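ORF10 (Moritella marina, PDB 6RIW) forms the ketosynthase and chain length factor didomain of a polyunsaturated fatty acid synthase, a part that probably condenses acyl chains during lipid biosynthesis. Local coordinates at residues 45-50 against 597-602; 326-331 against 357-362; 464-469 against 675-680; 535-540 against 906-911. One frame throughout, in Å; residues are numbered along the deposited sequence.

Contact 1. Residues 45-50 against 597-602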
loop_
_atom_site.group_PDB
_atom_site.type_symbol
_atom_site.label_atom_id
_atom_site.label_comp_id
_atom_site.label_asym_id
_atom_site.label_seq_id
_atom_site.Cartn_x
_atom_site.Cartn_y
_atom_site.Cartn_z
ATOM N N PRO A 45 16.294 21.511 -5.232
ATOM C CA PRO A 45 16.805 20.192 -5.658
ATOM C C PRO A 45 18.306 20.168 -5.912
ATOM O O PRO A 45 18.944 19.126 -5.712
ATOM C CB PRO A 45 16.015 19.910 -6.948
ATOM C CG PRO A 45 14.769 20.752 -6.811
ATOM C CD PRO A 45 15.212 21.995 -6.111
ATOM N N ALA A 46 18.894 21.291 -6.334
ATOM C CA ALA A 46 20.331 21.313 -6.610
ATOM C C ALA A 46 21.157 20.988 -5.370
ATOM O O ALA A 46 22.244 20.416 -5.490
ATOM C CB ALA A 46 20.739 22.680 -7.174
ATOM N N LYS A 47 20.666 21.346 -4.175
ATOM C CA LYS A 47 21.376 21.018 -2.934
ATOM C C LYS A 47 21.431 19.518 -2.664
ATOM O O LYS A 47 22.205 19.083 -1.803
ATOM C CB LYS A 47 20.712 21.711 -1.740
ATOM C CG LYS A 47 20.846 23.222 -1.748
ATOM C CD LYS A 47 22.169 23.645 -1.124
ATOM C CE LYS A 47 22.399 25.151 -1.261
ATOM N NZ LYS A 47 23.776 25.516 -0.816
ATOM N N TYR A 48 20.594 18.731 -3.334
ATOM C CA TYR A 48 20.530 17.292 -3.108
ATOM C C TYR A 48 20.969 16.506 -4.332
ATOM O O TYR A 48 20.815 15.278 -4.353
ATOM C CB TYR A 48 19.107 16.889 -2.683
ATOM C CG TYR A 48 18.797 17.381 -1.289
ATOM C CD1 TYR A 48 18.292 18.658 -1.082
ATOM C CD2 TYR A 48 19.076 16.590 -0.171
ATOM C CE1 TYR A 48 18.037 19.125 0.202
ATOM C CE2 TYR A 48 18.840 17.059 1.130
ATOM C CZ TYR A 48 18.314 18.329 1.301
ATOM O OH TYR A 48 18.040 18.818 2.569
ATOM N N THR A 49 21.502 17.185 -5.352
ATOM C CA THR A 49 21.899 16.559 -6.609
ATOM C C THR A 49 23.414 16.389 -6.637
ATOM O O THR A 49 24.160 17.334 -6.351
ATOM C CB THR A 49 21.442 17.402 -7.810
ATOM O OG1 THR A 49 20.013 17.594 -7.772
ATOM C CG2 THR A 49 21.811 16.721 -9.130
ATOM N N ALA A 50 23.868 15.184 -6.974
ATOM C CA ALA A 50 25.292 14.937 -7.170
ATOM C C ALA A 50 25.478 13.834 -8.203
ATOM O O ALA A 50 24.655 13.692 -9.112
ATOM C CB ALA A 50 25.957 14.572 -5.844
ATOM N N LEU A 597 18.595 16.945 6.827
ATOM C CA LEU A 597 19.492 17.718 7.674
ATOM C C LEU A 597 20.608 18.388 6.867
ATOM O O LEU A 597 21.221 19.325 7.372
ATOM C CB LEU A 597 20.077 16.839 8.783
ATOM C CG LEU A 597 19.035 16.405 9.826
ATOM C CD1 LEU A 597 19.640 15.360 10.787
ATOM C CD2 LEU A 597 18.565 17.600 10.602
ATOM N N THR A 598 20.879 17.918 5.640
ATOM C CA THR A 598 21.788 18.604 4.709
ATOM C C THR A 598 21.520 20.108 4.636
ATOM O O THR A 598 22.415 20.935 4.850
ATOM C CB THR A 598 21.654 17.997 3.306
ATOM O OG1 THR A 598 22.191 16.670 3.311
ATOM C CG2 THR A 598 22.414 18.838 2.272
ATOM N N THR A 599 20.295 20.484 4.301
ATOM C CA THR A 599 20.010 21.905 4.190
ATOM C C THR A 599 19.565 22.493 5.509
ATOM O O THR A 599 19.763 23.692 5.738
ATOM C CB THR A 599 18.946 22.166 3.114
ATOM O OG1 THR A 599 17.823 21.297 3.316
ATOM C CG2 THR A 599 19.532 21.920 1.725
ATOM N N GLN A 600 18.989 21.684 6.404
ATOM C CA GLN A 600 18.620 22.222 7.712
ATOM C C GLN A 600 19.844 22.706 8.482
ATOM O O GLN A 600 19.812 23.787 9.085
ATOM C CB GLN A 600 17.871 21.182 8.534
ATOM C CG GLN A 600 16.475 20.958 8.032
ATOM C CD GLN A 600 15.849 19.800 8.739
ATOM O OE1 GLN A 600 15.911 18.670 8.243
ATOM N NE2 GLN A 600 15.276 20.058 9.927
ATOM N N ILE A 601 20.931 21.927 8.474
ATOM C CA ILE A 601 22.121 22.331 9.228
ATOM C C ILE A 601 22.834 23.473 8.510
ATOM O O ILE A 601 23.299 24.425 9.143
ATOM C CB ILE A 601 23.072 21.136 9.441
ATOM C CG1 ILE A 601 22.397 20.024 10.255
ATOM C CG2 ILE A 601 24.349 21.600 10.130
ATOM C CD1 ILE A 601 22.275 20.325 11.705
ATOM N N GLU A 602 22.923 23.404 7.184
ATOM C CA GLU A 602 23.533 24.515 6.449
ATOM C C GLU A 602 22.808 25.824 6.742
ATOM O O GLU A 602 23.442 26.842 7.061
ATOM C CB GLU A 602 23.551 24.227 4.947
ATOM C CG GLU A 602 24.196 25.349 4.138
ATOM C CD GLU A 602 24.219 25.079 2.638
ATOM O OE1 GLU A 602 23.204 24.600 2.074
ATOM O OE2 GLU A 602 25.262 25.368 2.012
#

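Contact 2. Residues 326-331 against 357-362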
loop_
_atom_site.group_PDB
_atom_site.type_symbol
_atom_site.label_atom_id
_atom_site.label_comp_id
_atom_site.label_asym_id
_atom_site.label_seq_id
_atom_site.Cartn_x
_atom_site.Cartn_y
_atom_site.Cartn_z
ATOM N N ASP A 326 -3.372 -7.629 -31.992
ATOM C CA ASP A 326 -2.800 -6.701 -32.965
ATOM C C ASP A 326 -1.746 -5.779 -32.376
ATOM O O ASP A 326 -0.830 -5.358 -33.095
ATOM C CB ASP A 326 -3.902 -5.832 -33.584
ATOM C CG ASP A 326 -5.017 -6.657 -34.186
ATOM O OD1 ASP A 326 -4.709 -7.566 -34.982
ATOM O OD2 ASP A 326 -6.192 -6.411 -33.850
ATOM N N TYR A 327 -1.870 -5.434 -31.096
ATOM C CA TYR A 327 -1.037 -4.409 -30.489
ATOM C C TYR A 327 -0.906 -4.751 -29.014
ATOM O O TYR A 327 -1.872 -5.212 -28.408
ATOM C CB TYR A 327 -1.646 -3.004 -30.647
ATOM C CG TYR A 327 -0.894 -1.948 -29.868
ATOM C CD1 TYR A 327 0.315 -1.447 -30.333
ATOM C CD2 TYR A 327 -1.381 -1.460 -28.656
ATOM C CE1 TYR A 327 1.018 -0.493 -29.622
ATOM C CE2 TYR A 327 -0.688 -0.501 -27.945
ATOM C CZ TYR A 327 0.509 -0.017 -28.428
ATOM O OH TYR A 327 1.215 0.936 -27.713
ATOM N N ILE A 328 0.274 -4.525 -28.446
ATOM C CA ILE A 328 0.487 -4.706 -27.011
ATOM C C ILE A 328 1.101 -3.434 -26.444
ATOM O O ILE A 328 2.153 -2.978 -26.914
ATOM C CB ILE A 328 1.391 -5.901 -26.699
ATOM C CG1 ILE A 328 0.744 -7.196 -27.182
ATOM C CG2 ILE A 328 1.688 -5.969 -25.200
ATOM C CD1 ILE A 328 1.700 -8.330 -27.203
ATOM N N GLU A 329 0.460 -2.872 -25.427
ATOM C CA GLU A 329 1.054 -1.768 -24.690
ATOM C C GLU A 329 1.956 -2.393 -23.638
ATOM O O GLU A 329 1.479 -3.084 -22.725
ATOM C CB GLU A 329 -0.032 -0.873 -24.093
ATOM C CG GLU A 329 0.486 0.182 -23.096
ATOM C CD GLU A 329 1.346 1.281 -23.731
ATOM O OE1 GLU A 329 1.292 1.501 -24.973
ATOM O OE2 GLU A 329 2.077 1.938 -22.957
ATOM N N CYS A 330 3.262 -2.222 -23.811
ATOM C CA CYS A 330 4.239 -2.964 -23.029
ATOM C C CYS A 330 4.573 -2.261 -21.729
ATOM O O CYS A 330 4.323 -1.063 -21.550
ATOM C CB CYS A 330 5.529 -3.167 -23.820
ATOM S SG CYS A 330 5.253 -4.165 -25.291
ATOM N N HIS A 331 5.183 -3.029 -20.828
ATOM C CA HIS A 331 5.662 -2.464 -19.573
ATOM C C HIS A 331 6.881 -1.567 -19.794
ATOM O O HIS A 331 7.044 -0.563 -19.085
ATOM C CB HIS A 331 5.979 -3.604 -18.609
ATOM C CG HIS A 331 6.707 -3.166 -17.379
ATOM N ND1 HIS A 331 6.100 -2.428 -16.387
ATOM C CD2 HIS A 331 7.988 -3.354 -16.985
ATOM C CE1 HIS A 331 6.978 -2.179 -15.430
ATOM N NE2 HIS A 331 8.131 -2.729 -15.768
ATOM N N PRO A 357 2.556 -8.877 -33.034
ATOM C CA PRO A 357 1.772 -7.664 -32.805
ATOM C C PRO A 357 2.667 -6.435 -32.759
ATOM O O PRO A 357 3.860 -6.505 -32.447
ATOM C CB PRO A 357 1.089 -7.918 -31.448
ATOM C CG PRO A 357 1.926 -8.942 -30.778
ATOM C CD PRO A 357 2.493 -9.810 -31.895
ATOM N N LEU A 358 2.065 -5.294 -33.081
ATOM C CA LEU A 358 2.722 -4.015 -32.858
ATOM C C LEU A 358 2.938 -3.813 -31.364
ATOM O O LEU A 358 2.202 -4.360 -30.541
ATOM C CB LEU A 358 1.881 -2.873 -33.431
ATOM C CG LEU A 358 1.698 -2.945 -34.952
ATOM C CD1 LEU A 358 1.016 -1.704 -35.490
ATOM C CD2 LEU A 358 3.056 -3.179 -35.625
ATOM N N LEU A 359 3.965 -3.032 -31.016
ATOM C CA LEU A 359 4.367 -2.836 -29.627
ATOM C C LEU A 359 4.588 -1.357 -29.347
ATOM O O LEU A 359 5.005 -0.601 -30.228
ATOM C CB LEU A 359 5.653 -3.594 -29.297
ATOM C CG LEU A 359 5.829 -5.051 -29.711
ATOM C CD1 LEU A 359 7.293 -5.441 -29.496
ATOM C CD2 LEU A 359 4.905 -5.958 -28.909
ATOM N N GLY A 360 4.329 -0.943 -28.102
ATOM C CA GLY A 360 4.476 0.467 -27.785
ATOM C C GLY A 360 4.566 0.672 -26.288
ATOM O O GLY A 360 4.260 -0.232 -25.505
ATOM N N SER A 361 4.991 1.882 -25.900
ATOM C CA SER A 361 5.104 2.245 -24.483
ATOM C C SER A 361 4.869 3.732 -24.262
ATOM O O SER A 361 5.669 4.566 -24.700
ATOM C CB SER A 361 6.470 1.872 -23.922
ATOM O OG SER A 361 6.482 2.138 -22.526
ATOM N N VAL A 362 3.796 4.054 -23.536
ATOM C CA VAL A 362 3.511 5.423 -23.125
ATOM C C VAL A 362 4.449 5.908 -22.024
ATOM O O VAL A 362 4.433 7.095 -21.673
ATOM C CB VAL A 362 2.034 5.505 -22.674
ATOM C CG1 VAL A 362 1.863 4.860 -21.295
ATOM C CG2 VAL A 362 1.526 6.947 -22.664
#

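Contact 3. Residues 464-469 against 675-680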
loop_
_atom_site.group_PDB
_atom_site.type_symbol
_atom_site.label_atom_id
_atom_site.label_comp_id
_atom_site.label_asym_id
_atom_site.label_seq_id
_atom_site.Cartn_x
_atom_site.Cartn_y
_atom_site.Cartn_z
ATOM N N LYS A 464 -17.311 -19.531 -9.646
ATOM C CA LYS A 464 -17.705 -20.626 -8.778
ATOM C C LYS A 464 -18.511 -20.081 -7.605
ATOM O O LYS A 464 -18.284 -18.943 -7.158
ATOM C CB LYS A 464 -16.482 -21.372 -8.246
ATOM C CG LYS A 464 -15.542 -21.849 -9.312
ATOM C CD LYS A 464 -14.709 -23.000 -8.811
ATOM C CE LYS A 464 -13.442 -22.526 -8.152
ATOM N NZ LYS A 464 -12.692 -21.614 -9.062
ATOM N N PRO A 465 -19.462 -20.861 -7.093
ATOM C CA PRO A 465 -20.202 -20.429 -5.904
ATOM C C PRO A 465 -19.253 -20.269 -4.728
ATOM O O PRO A 465 -18.240 -20.961 -4.631
ATOM C CB PRO A 465 -21.200 -21.571 -5.660
ATOM C CG PRO A 465 -21.226 -22.371 -6.935
ATOM C CD PRO A 465 -19.869 -22.205 -7.555
ATOM N N ARG A 466 -19.580 -19.327 -3.846
ATOM C CA ARG A 466 -18.756 -19.096 -2.660
ATOM C C ARG A 466 -18.917 -20.254 -1.673
ATOM O O ARG A 466 -19.927 -20.959 -1.672
ATOM C CB ARG A 466 -19.160 -17.781 -1.983
ATOM C CG ARG A 466 -20.541 -17.918 -1.317
ATOM C CD ARG A 466 -20.777 -16.897 -0.243
ATOM N NE ARG A 466 -19.881 -17.014 0.909
ATOM C CZ ARG A 466 -20.075 -17.809 1.963
ATOM N NH1 ARG A 466 -21.129 -18.622 2.034
ATOM N NH2 ARG A 466 -19.202 -17.787 2.962
ATOM N N GLU A 467 -17.899 -20.465 -0.846
ATOM C CA GLU A 467 -17.936 -21.455 0.221
ATOM C C GLU A 467 -17.266 -20.867 1.449
ATOM O O GLU A 467 -16.418 -19.975 1.329
ATOM C CB GLU A 467 -17.215 -22.769 -0.129
ATOM C CG GLU A 467 -17.114 -23.148 -1.585
ATOM C CD GLU A 467 -16.182 -24.341 -1.787
ATOM O OE1 GLU A 467 -15.656 -24.513 -2.913
ATOM O OE2 GLU A 467 -15.964 -25.077 -0.798
ATOM N N PRO A 468 -17.600 -21.364 2.644
ATOM C CA PRO A 468 -16.813 -20.992 3.827
ATOM C C PRO A 468 -15.335 -21.268 3.602
ATOM O O PRO A 468 -14.944 -22.144 2.824
ATOM C CB PRO A 468 -17.382 -21.884 4.940
ATOM C CG PRO A 468 -18.787 -22.161 4.507
ATOM C CD PRO A 468 -18.738 -22.233 2.996
ATOM N N LEU A 469 -14.510 -20.491 4.286
ATOM C CA LEU A 469 -13.066 -20.660 4.230
ATOM C C LEU A 469 -12.630 -21.464 5.437
ATOM O O LEU A 469 -13.043 -21.163 6.556
ATOM C CB LEU A 469 -12.371 -19.299 4.241
ATOM C CG LEU A 469 -12.548 -18.425 3.006
ATOM C CD1 LEU A 469 -12.095 -17.014 3.347
ATOM C CD2 LEU A 469 -11.716 -18.991 1.871
ATOM N N LEU A 675 -11.482 -10.681 -0.118
ATOM C CA LEU A 675 -10.737 -10.888 -1.364
ATOM C C LEU A 675 -10.353 -12.355 -1.559
ATOM O O LEU A 675 -10.480 -12.899 -2.670
ATOM C CB LEU A 675 -9.487 -9.997 -1.367
ATOM C CG LEU A 675 -8.538 -10.096 -2.571
ATOM C CD1 LEU A 675 -9.322 -9.924 -3.872
ATOM C CD2 LEU A 675 -7.442 -9.012 -2.435
ATOM N N ALA A 676 -9.872 -13.016 -0.500
ATOM C CA ALA A 676 -9.503 -14.427 -0.633
ATOM C C ALA A 676 -10.701 -15.263 -1.098
ATOM O O ALA A 676 -10.579 -16.097 -2.008
ATOM C CB ALA A 676 -8.947 -14.953 0.687
ATOM N N GLU A 677 -11.872 -15.037 -0.495
ATOM C CA GLU A 677 -13.088 -15.700 -0.983
ATOM C C GLU A 677 -13.274 -15.454 -2.480
ATOM O O GLU A 677 -13.533 -16.377 -3.264
ATOM C CB GLU A 677 -14.309 -15.197 -0.206
ATOM C CG GLU A 677 -15.617 -15.823 -0.668
ATOM C CD GLU A 677 -16.864 -15.082 -0.202
ATOM O OE1 GLU A 677 -17.254 -14.084 -0.862
ATOM O OE2 GLU A 677 -17.475 -15.521 0.805
ATOM N N ASN A 678 -13.104 -14.207 -2.902
ATOM C CA ASN A 678 -13.339 -13.892 -4.300
ATOM C C ASN A 678 -12.302 -14.560 -5.193
ATOM O O ASN A 678 -12.623 -14.991 -6.311
ATOM C CB ASN A 678 -13.333 -12.384 -4.495
ATOM C CG ASN A 678 -14.358 -11.949 -5.471
ATOM O OD1 ASN A 678 -15.537 -11.786 -5.127
ATOM N ND2 ASN A 678 -13.933 -11.761 -6.713
ATOM N N LEU A 679 -11.054 -14.668 -4.715
ATOM C CA LEU A 679 -10.019 -15.314 -5.521
ATOM C C LEU A 679 -10.353 -16.785 -5.779
ATOM O O LEU A 679 -10.113 -17.309 -6.876
ATOM C CB LEU A 679 -8.655 -15.178 -4.837
ATOM C CG LEU A 679 -8.013 -13.779 -4.896
ATOM C CD1 LEU A 679 -6.688 -13.783 -4.135
ATOM C CD2 LEU A 679 -7.779 -13.304 -6.331
ATOM N N PHE A 680 -10.904 -17.471 -4.783
ATOM C CA PHE A 680 -11.283 -18.862 -4.993
ATOM C C PHE A 680 -12.460 -18.974 -5.956
ATOM O O PHE A 680 -12.556 -19.953 -6.704
ATOM C CB PHE A 680 -11.602 -19.527 -3.658
ATOM C CG PHE A 680 -10.391 -19.756 -2.785
ATOM C CD1 PHE A 680 -9.282 -20.418 -3.268
ATOM C CD2 PHE A 680 -10.390 -19.319 -1.465
ATOM C CE1 PHE A 680 -8.169 -20.648 -2.453
ATOM C CE2 PHE A 680 -9.287 -19.533 -0.640
ATOM C CZ PHE A 680 -8.172 -20.200 -1.136
HETATM O O HOH W 1 -17.660 -14.916 3.418
HETATM O O HOH W 2 -16.102 -17.373 2.241
HETATM O O HOH W 3 -15.227 -19.072 -2.017
#

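Contact 4. Residues 535-540 against 906-911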
loop_
_atom_site.group_PDB
_atom_site.type_symbol
_atom_site.label_atom_id
_atom_site.label_comp_id
_atom_site.label_asym_id
_atom_site.label_seq_id
_atom_site.Cartn_x
_atom_site.Cartn_y
_atom_site.Cartn_z
ATOM N N ILE A 535 15.589 -14.273 13.813
ATOM C CA ILE A 535 15.245 -14.738 12.475
ATOM C C ILE A 535 16.445 -15.457 11.868
ATOM O O ILE A 535 17.597 -15.077 12.102
ATOM C CB ILE A 535 14.768 -13.561 11.593
ATOM C CG1 ILE A 535 14.112 -14.062 10.304
ATOM C CG2 ILE A 535 15.898 -12.593 11.304
ATOM C CD1 ILE A 535 13.003 -13.127 9.786
ATOM N N ASP A 536 16.170 -16.505 11.092
ATOM C CA ASP A 536 17.211 -17.291 10.422
ATOM C C ASP A 536 17.588 -16.597 9.119
ATOM O O ASP A 536 16.871 -16.700 8.123
ATOM C CB ASP A 536 16.727 -18.715 10.162
ATOM C CG ASP A 536 17.657 -19.499 9.226
ATOM O OD1 ASP A 536 18.838 -19.123 9.078
ATOM O OD2 ASP A 536 17.203 -20.506 8.647
ATOM N N PHE A 537 18.743 -15.914 9.119
ATOM C CA PHE A 537 19.190 -15.183 7.932
ATOM C C PHE A 537 19.410 -16.106 6.743
ATOM O O PHE A 537 19.300 -15.667 5.592
ATOM C CB PHE A 537 20.481 -14.418 8.227
ATOM C CG PHE A 537 20.268 -13.050 8.819
ATOM C CD1 PHE A 537 19.218 -12.808 9.690
ATOM C CD2 PHE A 537 21.136 -12.010 8.520
ATOM C CE1 PHE A 537 19.032 -11.550 10.241
ATOM C CE2 PHE A 537 20.958 -10.747 9.067
ATOM C CZ PHE A 537 19.903 -10.517 9.927
ATOM N N LEU A 538 19.720 -17.381 6.999
ATOM C CA LEU A 538 19.948 -18.331 5.912
ATOM C C LEU A 538 18.673 -18.580 5.115
ATOM O O LEU A 538 18.671 -18.483 3.884
ATOM C CB LEU A 538 20.482 -19.654 6.467
ATOM C CG LEU A 538 21.972 -19.739 6.817
ATOM C CD1 LEU A 538 22.458 -21.173 6.702
ATOM C CD2 LEU A 538 22.787 -18.801 5.929
ATOM N N ARG A 539 17.582 -18.912 5.803
ATOM C CA ARG A 539 16.345 -19.246 5.108
ATOM C C ARG A 539 15.748 -18.043 4.391
ATOM O O ARG A 539 15.154 -18.195 3.318
ATOM C CB ARG A 539 15.339 -19.823 6.093
ATOM C CG ARG A 539 13.929 -19.918 5.540
ATOM C CD ARG A 539 13.246 -21.163 6.029
ATOM N NE ARG A 539 11.911 -21.313 5.472
ATOM C CZ ARG A 539 11.633 -22.042 4.398
ATOM N NH1 ARG A 539 12.611 -22.683 3.755
ATOM N NH2 ARG A 539 10.381 -22.132 3.970
ATOM N N PHE A 540 15.907 -16.846 4.944
ATOM C CA PHE A 540 15.244 -15.664 4.419
ATOM C C PHE A 540 16.158 -14.765 3.585
ATOM O O PHE A 540 15.715 -13.699 3.144
ATOM C CB PHE A 540 14.618 -14.878 5.581
ATOM C CG PHE A 540 13.480 -15.608 6.236
ATOM C CD1 PHE A 540 12.288 -15.791 5.556
ATOM C CD2 PHE A 540 13.617 -16.155 7.497
ATOM C CE1 PHE A 540 11.232 -16.483 6.131
ATOM C CE2 PHE A 540 12.569 -16.845 8.082
ATOM C CZ PHE A 540 11.366 -17.007 7.387
ATOM N N LEU A 906 21.682 -19.516 10.318
ATOM C CA LEU A 906 22.327 -18.350 10.919
ATOM C C LEU A 906 21.276 -17.451 11.564
ATOM O O LEU A 906 20.764 -16.525 10.933
ATOM C CB LEU A 906 23.140 -17.574 9.870
ATOM C CG LEU A 906 23.686 -16.187 10.229
ATOM C CD1 LEU A 906 24.861 -16.287 11.192
ATOM C CD2 LEU A 906 24.067 -15.387 8.972
ATOM N N VAL A 907 20.948 -17.732 12.819
ATOM C CA VAL A 907 19.905 -16.996 13.525
ATOM C C VAL A 907 20.501 -15.740 14.145
ATOM O O VAL A 907 21.510 -15.805 14.855
ATOM C CB VAL A 907 19.242 -17.873 14.590
ATOM C CG1 VAL A 907 18.257 -17.042 15.401
ATOM C CG2 VAL A 907 18.549 -19.054 13.925
ATOM N N LYS A 908 19.871 -14.595 13.881
ATOM C CA LYS A 908 20.341 -13.311 14.368
ATOM C C LYS A 908 19.196 -12.554 15.029
ATOM O O LYS A 908 18.032 -12.682 14.633
ATOM C CB LYS A 908 20.936 -12.477 13.234
ATOM C CG LYS A 908 22.198 -13.078 12.616
ATOM C CD LYS A 908 23.376 -12.109 12.706
ATOM C CE LYS A 908 24.709 -12.840 12.694
ATOM N NZ LYS A 908 25.663 -12.275 13.689
ATOM N N THR A 909 19.544 -11.757 16.038
ATOM C CA THR A 909 18.585 -10.935 16.770
ATOM C C THR A 909 18.560 -9.535 16.168
ATOM O O THR A 909 19.611 -8.930 15.952
ATOM C CB THR A 909 18.950 -10.866 18.252
ATOM O OG1 THR A 909 18.797 -12.162 18.834
ATOM C CG2 THR A 909 18.045 -9.876 18.986
ATOM N N ILE A 910 17.366 -9.035 15.867
ATOM C CA ILE A 910 17.199 -7.693 15.327
ATOM C C ILE A 910 16.279 -6.931 16.267
ATOM O O ILE A 910 15.170 -7.396 16.564
ATOM C CB ILE A 910 16.637 -7.722 13.902
ATOM C CG1 ILE A 910 17.657 -8.384 12.974
ATOM C CG2 ILE A 910 16.309 -6.313 13.428
ATOM C CD1 ILE A 910 17.046 -9.051 11.780
ATOM N N LYS A 911 16.753 -5.788 16.761
ATOM C CA LYS A 911 15.981 -4.963 17.677
ATOM C C LYS A 911 15.145 -3.964 16.893
ATOM O O LYS A 911 15.593 -3.422 15.880
ATOM C CB LYS A 911 16.899 -4.223 18.656
ATOM C CG LYS A 911 17.445 -5.124 19.761
ATOM C CD LYS A 911 18.396 -4.381 20.686
ATOM C CE LYS A 911 18.838 -5.265 21.853
ATOM N NZ LYS A 911 17.695 -5.597 22.759
#

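Contact 1. Residues 45-50 against 597-602
Residues 45-48 form a short 3-10 turn, and its Lys47 and Tyr48 meet the first turn and a half of helix 597-608, the CA atoms of Lys47 and Thr599 lying 7.3 Å apart. Side chains bridge that gap. The ring of Tyr48 reaches toward the helix between two threonines. Tyr48 CE2 lies 3.7 Å from Thr598 CB. On the other side of the ring, Tyr48 CE1 lies 3.5 Å from Thr599 CG2, a methyl. At the end of the ring, Tyr48 OH and Thr599 OG1 share a short hydrogen bond of 2.6 Å, and either hydroxyl could donate. Thr599 OG1 sits between its own backbone N and carbonyl carbon (chi1 50°). This setting turns the hydroxyl to the phenol and leaves CG2 beside the ring and the Lys47 chain. Lys47 CB rests 3.7 Å from Thr599 CG2. The lysine chain then bends at chi2 and crosses the extended Glu602 at about a right angle. Lys47 NZ forms a salt bridge with Glu602 OE1 at 3.1 Å, met on the syn side, and a weaker bond to OE2. The hydroxyl of Thr598 turns to Lys625 and Val595. The contact thus joins the ketosynthase family regions of the two halves of the chain at the surface. A buried phenol set against the Thr599 methyl and Thr598 CB gives it shape, while the charge pair lies at the more exposed side, where solvent would probably weaken it.

Contact 2. Residues 326-331 against 357-362
Tyr327 and Leu358 pair in two parallel strands, 327-329 and 358-360, joined by helix 336-350 in a beta-alpha-beta unit of the thiolase-like fold. The Tyr327 side chain runs along the neighbouring strand. CB and CG lie near Leu358 O. CD1 approaches the same oxygen, and Leu358 CB meets this ring in its plane, 3.8 Å from Tyr327 CD1. CE1 reaches Leu359 C and Gly360 N. CZ passes on to Gly360, and Tyr327 OH ends 3.3 Å from Gly360 CA. The hydroxyl sits where Gly360 has no side chain. With CG anti to the backbone N (chi1 172°), the ring extends to Glu329. There Tyr327 OH donates to Glu329 OE1 at 2.8 Å. Lys380 also binds both OH and OE1. Replacing the tyrosine by an alanine would probably open a gap over Gly360 and leave Glu329 OE1 without its phenol donor. On the other face, Ile328 CD1 packs on Pro357 CG at 3.6 Å. Backbone bonds alternate between the strands, from Leu358 N to Asp326 O at one end to Cys330 N to Gly360 O at the other. Beyond them, Val362 N donates to the syn lone pair of Glu329 OE2 at 2.8 Å, nearly straight at 173°.

Contact 3. Residues 464-469 against 675-680
Arg466 and Glu677 form a salt bridge between the segment 464-469, which leads into strand 469-478, and helix 668-682. Arg466 NE donates to Glu677 OE2 at 2.8 Å, almost straight at 175°. The acceptor lies in the guanidinium plane, but the donor comes from above the carboxylate plane; the two planes are 67° apart. Two waters add to the grip. Both donate to Glu677 OE2 and accept from Arg466 NH2, and one also donates to Glu467 O. OE2 therefore has three donors, while Glu677 OE1 is held by Lys214. With a leucine in place of Arg466, the carboxylate would probably lose one of its two charge partners and both waters the NH2 donor they accept from. Lys464 serves the backbone. Its chain bends at chi3 and chi4 and brings Lys464 NZ to Phe680 O, 2.9 Å away and nearly on the line of the carbonyl; NZ also donates to Ser683 O. A third water links Glu467 N to Glu677 O, weakly. Leu469 supplies the apolar part, with CD2 at the edge of the Phe680 ring, 3.5 Å from CE2. The arrangement fixes the entry to strand 469-478 on helix 668-682, within the thiolase-like fold of the chain's second ketosynthase-family region.

Contact 4. Residues 535-540 against 906-911
Phe537 is the apolar centre where the end of strand 532-536 meets strand 907-911 in a two-stranded antiparallel sheet. Lys908 CB lies over one face of its ring, a CH-pi contact 4.0 Å from the centroid. Ile910 CD1 comes to the ring edge instead, 3.5 Å from Phe537 CE1. Ile910 CD1 also meets Ile535 CG2 at 3.8 Å. At the base of the side chain, Phe537 CB packs against Leu906 CD2, and Leu538 CG against Leu906 CB. Helix 552-567 adds Leu555, which touches Ile535 and Ile910. Farther out, the backbones take over. Ile535 and Lys908 form a hydrogen-bonded pair with two bonds, Ile535 N to Lys908 O and Lys908 N to Ile535 O. Asp536 and Val907 follow as a non-hydrogen-bonded pair, with CA atoms 4.1 Å apart. Phe537 N then donates to Leu906 O at 2.8 Å. The polar edge is Asp536, the N-cap of the short, weakly bonded helix 537-540. Its CG stands anti to the backbone N (chi1 169°), which turns the carboxylate back over the start of the helix. There Asp536 OD1 accepts from Leu538 N at 2.9 Å and from Leu906 N at 3.1 Å, the two donors reaching it from opposite faces of the carboxylate plane.

How the contacts relate
Contacts 2 and 3 are largely buried, and contacts 1 and 4 lie at the surface. None touches another; the centres of contacts 1 and 3 are about 52 Å apart, on opposite sides of the chain's centre. No two share a helix or strand. Contact 2 stays within the first ketosynthase-family region and joins segments close in sequence. Contact 1 ties that region to the second. Contact 3 lies inside the second, and contact 4 brings a late strand onto it. Chemistry follows place. Contacts 2 and 4 rest on strand pairing, parallel in one and antiparallel in the other. Contacts 1 and 3 set a mostly irregular or 3-10 segment on a helix by side chains, each with one salt bridge.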